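Local coordinates for MmeI (Methylophilus methylotrophus, PDB 5HR4), which is a restriction-modification enzyme that binds DNA and probably transfers a methyl group from S-adenosyl-L-methionine to adenine N6, at residues N405-E416 against S452-A461. Numbering follows the deposited sequence.
Sequences NVDQFFGIEIEE and STPHILNANA. With SFG (sinefungin), chain H.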
loop_
_atom_site.group_PDB
_atom_site.type_symbol
_atom_site.label_atom_id
_atom_site.label_comp_id
_atom_site.label_asym_id
_atom_site.label_seq_id
_atom_site.Cartn_x
_atom_site.Cartn_y
_atom_site.Cartn_z
ATOM N N ASN A 405 -12.497 -15.791 22.515
ATOM C CA ASN A 405 -12.861 -16.738 21.468
ATOM C C ASN A 405 -13.081 -15.998 20.153
ATOM O O ASN A 405 -13.242 -14.774 20.111
ATOM C CB ASN A 405 -14.110 -17.545 21.852
ATOM C CG ASN A 405 -14.036 -18.998 21.396
ATOM O OD1 ASN A 405 -13.362 -19.334 20.408
ATOM N ND2 ASN A 405 -14.725 -19.865 22.114
ATOM N N VAL A 406 -13.112 -16.783 19.072
ATOM C CA VAL A 406 -13.199 -16.249 17.717
ATOM C C VAL A 406 -14.485 -15.472 17.468
ATOM O O VAL A 406 -14.516 -14.614 16.588
ATOM C CB VAL A 406 -13.040 -17.401 16.707
ATOM C CG1 VAL A 406 -11.684 -18.047 16.891
ATOM C CG2 VAL A 406 -14.131 -18.446 16.932
ATOM N N ASP A 407 -15.533 -15.714 18.229
ATOM C CA ASP A 407 -16.737 -14.901 17.970
ATOM C C ASP A 407 -16.527 -13.438 18.255
ATOM O O ASP A 407 -17.474 -12.672 18.209
ATOM C CB ASP A 407 -17.949 -15.415 18.764
ATOM C CG ASP A 407 -17.671 -15.585 20.259
ATOM O OD1 ASP A 407 -16.779 -14.912 20.813
ATOM O OD2 ASP A 407 -18.385 -16.396 20.897
ATOM N N GLN A 408 -15.328 -12.970 18.558
ATOM C CA GLN A 408 -15.077 -11.554 18.762
ATOM C C GLN A 408 -14.494 -10.884 17.523
ATOM O O GLN A 408 -14.210 -9.682 17.557
ATOM C CB GLN A 408 -14.142 -11.360 19.965
ATOM C CG GLN A 408 -14.602 -12.123 21.189
ATOM C CD GLN A 408 -13.595 -12.126 22.343
ATOM O OE1 GLN A 408 -13.340 -13.168 22.950
ATOM N NE2 GLN A 408 -13.019 -10.965 22.643
ATOM N N PHE A 409 -14.356 -11.608 16.415
ATOM C CA PHE A 409 -13.671 -11.079 15.246
ATOM C C PHE A 409 -14.579 -11.075 14.020
ATOM O O PHE A 409 -15.302 -12.044 13.754
ATOM C CB PHE A 409 -12.383 -11.863 15.019
ATOM C CG PHE A 409 -11.416 -11.713 16.152
ATOM C CD1 PHE A 409 -11.528 -12.501 17.291
ATOM C CD2 PHE A 409 -10.430 -10.737 16.109
ATOM C CE1 PHE A 409 -10.622 -12.336 18.373
ATOM C CE2 PHE A 409 -9.540 -10.570 17.163
ATOM C CZ PHE A 409 -9.644 -11.367 18.302
ATOM N N PHE A 410 -14.526 -9.961 13.289
ATOM C CA PHE A 410 -15.469 -9.602 12.245
ATOM C C PHE A 410 -14.678 -9.079 11.057
ATOM O O PHE A 410 -13.723 -8.321 11.244
ATOM C CB PHE A 410 -16.445 -8.509 12.736
ATOM C CG PHE A 410 -17.337 -8.931 13.889
ATOM C CD1 PHE A 410 -16.897 -8.849 15.208
ATOM C CD2 PHE A 410 -18.632 -9.384 13.653
ATOM C CE1 PHE A 410 -17.735 -9.237 16.278
ATOM C CE2 PHE A 410 -19.461 -9.778 14.708
ATOM C CZ PHE A 410 -19.009 -9.706 16.017
ATOM N N GLY A 411 -15.071 -9.454 9.840
ATOM C CA GLY A 411 -14.321 -9.032 8.672
ATOM C C GLY A 411 -15.141 -9.067 7.399
ATOM O O GLY A 411 -16.069 -9.874 7.260
ATOM N N ILE A 412 -14.770 -8.200 6.450
ATOM C CA ILE A 412 -15.354 -8.155 5.109
ATOM C C ILE A 412 -14.250 -8.409 4.078
ATOM O O ILE A 412 -13.175 -7.799 4.147
ATOM C CB ILE A 412 -16.034 -6.800 4.831
ATOM C CG1 ILE A 412 -17.067 -6.437 5.905
ATOM C CG2 ILE A 412 -16.698 -6.842 3.496
ATOM C CD1 ILE A 412 -17.473 -4.955 5.906
ATOM N N GLU A 413 -14.526 -9.275 3.103
ATOM C CA GLU A 413 -13.525 -9.680 2.119
ATOM C C GLU A 413 -14.225 -10.070 0.810
ATOM O O GLU A 413 -15.176 -10.858 0.813
ATOM C CB GLU A 413 -12.681 -10.828 2.693
ATOM C CG GLU A 413 -11.852 -11.640 1.706
ATOM C CD GLU A 413 -10.868 -10.796 0.870
ATOM O OE1 GLU A 413 -10.263 -9.847 1.421
ATOM O OE2 GLU A 413 -10.706 -11.082 -0.350
ATOM N N ILE A 414 -13.762 -9.518 -0.312
ATOM C CA ILE A 414 -14.531 -9.636 -1.547
ATOM C C ILE A 414 -14.255 -10.947 -2.277
ATOM O O ILE A 414 -15.114 -11.427 -3.017
ATOM C CB ILE A 414 -14.273 -8.422 -2.455
ATOM C CG1 ILE A 414 -15.347 -8.297 -3.552
ATOM C CG2 ILE A 414 -12.895 -8.496 -3.094
ATOM C CD1 ILE A 414 -15.296 -6.943 -4.282
ATOM N N GLU A 415 -13.080 -11.546 -2.104
ATOM C CA GLU A 415 -12.781 -12.833 -2.718
ATOM C C GLU A 415 -13.111 -13.948 -1.737
ATOM O O GLU A 415 -12.790 -13.861 -0.552
ATOM C CB GLU A 415 -11.311 -12.917 -3.130
ATOM C CG GLU A 415 -10.907 -12.008 -4.288
ATOM C CD GLU A 415 -11.568 -12.368 -5.642
ATOM O OE1 GLU A 415 -11.381 -13.505 -6.147
ATOM O OE2 GLU A 415 -12.269 -11.499 -6.211
ATOM N N GLU A 416 -13.771 -14.999 -2.223
ATOM C CA GLU A 416 -14.232 -16.002 -1.272
ATOM C C GLU A 416 -13.072 -16.776 -0.663
ATOM O O GLU A 416 -13.139 -17.175 0.508
ATOM C CB GLU A 416 -15.230 -16.968 -1.917
ATOM C CG GLU A 416 -15.409 -18.255 -1.119
ATOM C CD GLU A 416 -16.753 -18.901 -1.308
ATOM O OE1 GLU A 416 -17.433 -18.576 -2.305
ATOM O OE2 GLU A 416 -17.133 -19.734 -0.454
ATOM N N SER A 452 -17.729 -22.143 18.241
ATOM C CA SER A 452 -17.623 -20.699 18.116
ATOM C C SER A 452 -17.228 -20.375 16.684
ATOM O O SER A 452 -16.436 -21.099 16.068
ATOM C CB SER A 452 -16.577 -20.155 19.102
ATOM O OG SER A 452 -16.934 -18.877 19.615
ATOM N N THR A 453 -17.810 -19.319 16.123
ATOM C CA THR A 453 -17.434 -19.029 14.761
ATOM C C THR A 453 -17.168 -17.539 14.558
ATOM O O THR A 453 -17.909 -16.684 15.083
ATOM C CB THR A 453 -18.493 -19.522 13.749
ATOM O OG1 THR A 453 -19.613 -18.629 13.731
ATOM C CG2 THR A 453 -18.976 -20.941 14.098
ATOM N N PRO A 454 -16.102 -17.208 13.829
ATOM C CA PRO A 454 -15.883 -15.821 13.399
ATOM C C PRO A 454 -17.040 -15.323 12.553
ATOM O O PRO A 454 -17.942 -16.068 12.162
ATOM C CB PRO A 454 -14.605 -15.884 12.567
ATOM C CG PRO A 454 -14.005 -17.205 12.830
ATOM C CD PRO A 454 -15.043 -18.126 13.387
ATOM N N HIS A 455 -16.985 -14.035 12.248
ATOM C CA HIS A 455 -18.014 -13.363 11.468
ATOM C C HIS A 455 -17.345 -12.670 10.286
ATOM O O HIS A 455 -17.310 -11.434 10.204
ATOM C CB HIS A 455 -18.796 -12.392 12.345
ATOM C CG HIS A 455 -19.438 -13.044 13.534
ATOM N ND1 HIS A 455 -18.949 -12.903 14.818
ATOM C CD2 HIS A 455 -20.524 -13.851 13.634
ATOM C CE1 HIS A 455 -19.709 -13.588 15.656
ATOM N NE2 HIS A 455 -20.671 -14.175 14.963
ATOM N N ILE A 456 -16.796 -13.482 9.385
ATOM C CA ILE A 456 -16.232 -13.014 8.123
ATOM C C ILE A 456 -17.320 -13.060 7.058
ATOM O O ILE A 456 -17.896 -14.120 6.783
ATOM C CB ILE A 456 -15.037 -13.877 7.699
ATOM C CG1 ILE A 456 -14.050 -14.018 8.864
ATOM C CG2 ILE A 456 -14.361 -13.286 6.464
ATOM C CD1 ILE A 456 -13.513 -12.706 9.360
ATOM N N LEU A 457 -17.598 -11.918 6.455
ATOM C CA LEU A 457 -18.544 -11.846 5.354
ATOM C C LEU A 457 -17.802 -11.728 4.016
ATOM O O LEU A 457 -16.813 -10.996 3.901
ATOM C CB LEU A 457 -19.474 -10.654 5.546
ATOM C CG LEU A 457 -20.518 -10.506 4.452
ATOM C CD1 LEU A 457 -21.394 -11.733 4.445
ATOM C CD2 LEU A 457 -21.324 -9.233 4.675
ATOM N N ASN A 458 -18.276 -12.460 3.011
ATOM C CA ASN A 458 -17.761 -12.346 1.650
ATOM C C ASN A 458 -18.664 -11.358 0.928
ATOM O O ASN A 458 -19.765 -11.709 0.502
ATOM C CB ASN A 458 -17.738 -13.704 0.950
ATOM C CG ASN A 458 -17.310 -13.611 -0.521
ATOM O OD1 ASN A 458 -17.632 -14.490 -1.327
ATOM N ND2 ASN A 458 -16.579 -12.552 -0.874
ATOM N N ALA A 459 -18.197 -10.123 0.780
ATOM C CA ALA A 459 -19.001 -9.066 0.205
ATOM C C ALA A 459 -18.063 -7.938 -0.180
ATOM O O ALA A 459 -16.841 -8.077 -0.098
ATOM C CB ALA A 459 -20.087 -8.615 1.179
ATOM N N ASN A 460 -18.632 -6.810 -0.584
ATOM C CA ASN A 460 -17.880 -5.672 -1.092
ATOM C C ASN A 460 -18.052 -4.528 -0.103
ATOM O O ASN A 460 -19.065 -3.822 -0.131
ATOM C CB ASN A 460 -18.352 -5.282 -2.494
ATOM C CG ASN A 460 -17.553 -4.135 -3.076
ATOM O OD1 ASN A 460 -17.364 -3.092 -2.439
ATOM N ND2 ASN A 460 -17.050 -4.330 -4.272
ATOM N N ALA A 461 -17.030 -4.319 0.729
ATOM C CA ALA A 461 -17.143 -3.436 1.885
ATOM C C ALA A 461 -17.538 -2.010 1.526
ATOM O O ALA A 461 -17.936 -1.248 2.419
ATOM C CB ALA A 461 -15.822 -3.403 2.637
HETATM N N SFG H . -4.683 -7.620 5.430
HETATM C CA SFG H . -4.850 -8.807 4.618
HETATM C C SFG H . -3.792 -9.801 5.060
HETATM O O SFG H . -2.997 -9.468 5.966
HETATM O OXT SFG H . -3.708 -10.941 4.543
HETATM C CB SFG H . -4.668 -8.469 3.143
HETATM C CG SFG H . -5.636 -7.347 2.796
HETATM C CD SFG H . -5.239 -6.864 1.419
HETATM N NE SFG H . -4.126 -5.953 1.600
HETATM C "C5'" SFG H . -6.409 -6.180 0.694
HETATM C "C4'" SFG H . -7.702 -7.058 0.584
HETATM O "O4'" SFG H . -8.711 -6.288 0.292
HETATM C "C3'" SFG H . -7.673 -8.077 -0.569
HETATM O "O3'" SFG H . -7.665 -9.315 -0.017
HETATM C "C2'" SFG H . -8.955 -7.816 -1.413
HETATM O "O2'" SFG H . -9.629 -9.086 -1.804
HETATM C "C1'" SFG H . -9.726 -7.159 -0.608
HETATM N N9 SFG H . -10.550 -6.190 -1.261
HETATM C C8 SFG H . -10.246 -5.408 -2.293
HETATM N N7 SFG H . -11.294 -4.620 -2.545
HETATM C C5 SFG H . -12.243 -4.916 -1.658
HETATM C C6 SFG H . -13.509 -4.409 -1.490
HETATM N N6 SFG H . -14.250 -3.386 -2.186
HETATM N N1 SFG H . -14.301 -4.861 -0.525
HETATM C C2 SFG H . -13.844 -5.834 0.300
HETATM N N3 SFG H . -12.594 -6.339 0.130
HETATM C C4 SFG H . -11.789 -5.877 -0.854
#
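At the edge of the methyltransferase sheet, outermost strand 455-458 runs parallel to 409-413, and residues at and just beyond their C-terminal ends hold sinefungin. Five backbone bonds join the segments, among them Leu-457 N to Gly-411 O at 2.7 Å. Gly-411 probably suits its place because a side chain would crowd Ile-456 CD1, which lies 3.6 Å from Gly-411 N. On the other face Phe-410 and His-455 point the same way, ring planes 16° apart but barely overlapping, with His-455 ND1 over the Phe-410 ring, 3.2 Å from CE2. The strand order is that of a Rossmann-like methyltransferase, in which an acidic residue near the C-terminal end of the second strand grips the ribose. Glu-413 fills that role: its chain, bent at chi2 (57°), brings OE2 within 2.7 Å of sinefungin O2' and OE1 to O3'. Asn-458 ND2 meets a lone pair of Glu-413 O in the carbonyl plane at 2.8 Å and bonds weakly to Ile-414 O, bridging strand and turn before helix 416-440; Glu-413 O also accepts from Ala-459 N. Ala-461 N donates to N1 of the sinefungin adenine (3.1 Å), while its small methyl packs on Ile-412 CG2. At the far end the Asn-405 amide lies against CB and OG of Ser-452, and its OD1 accepts from Val-406 N; an alanine here would probably leave that N-H without its mate.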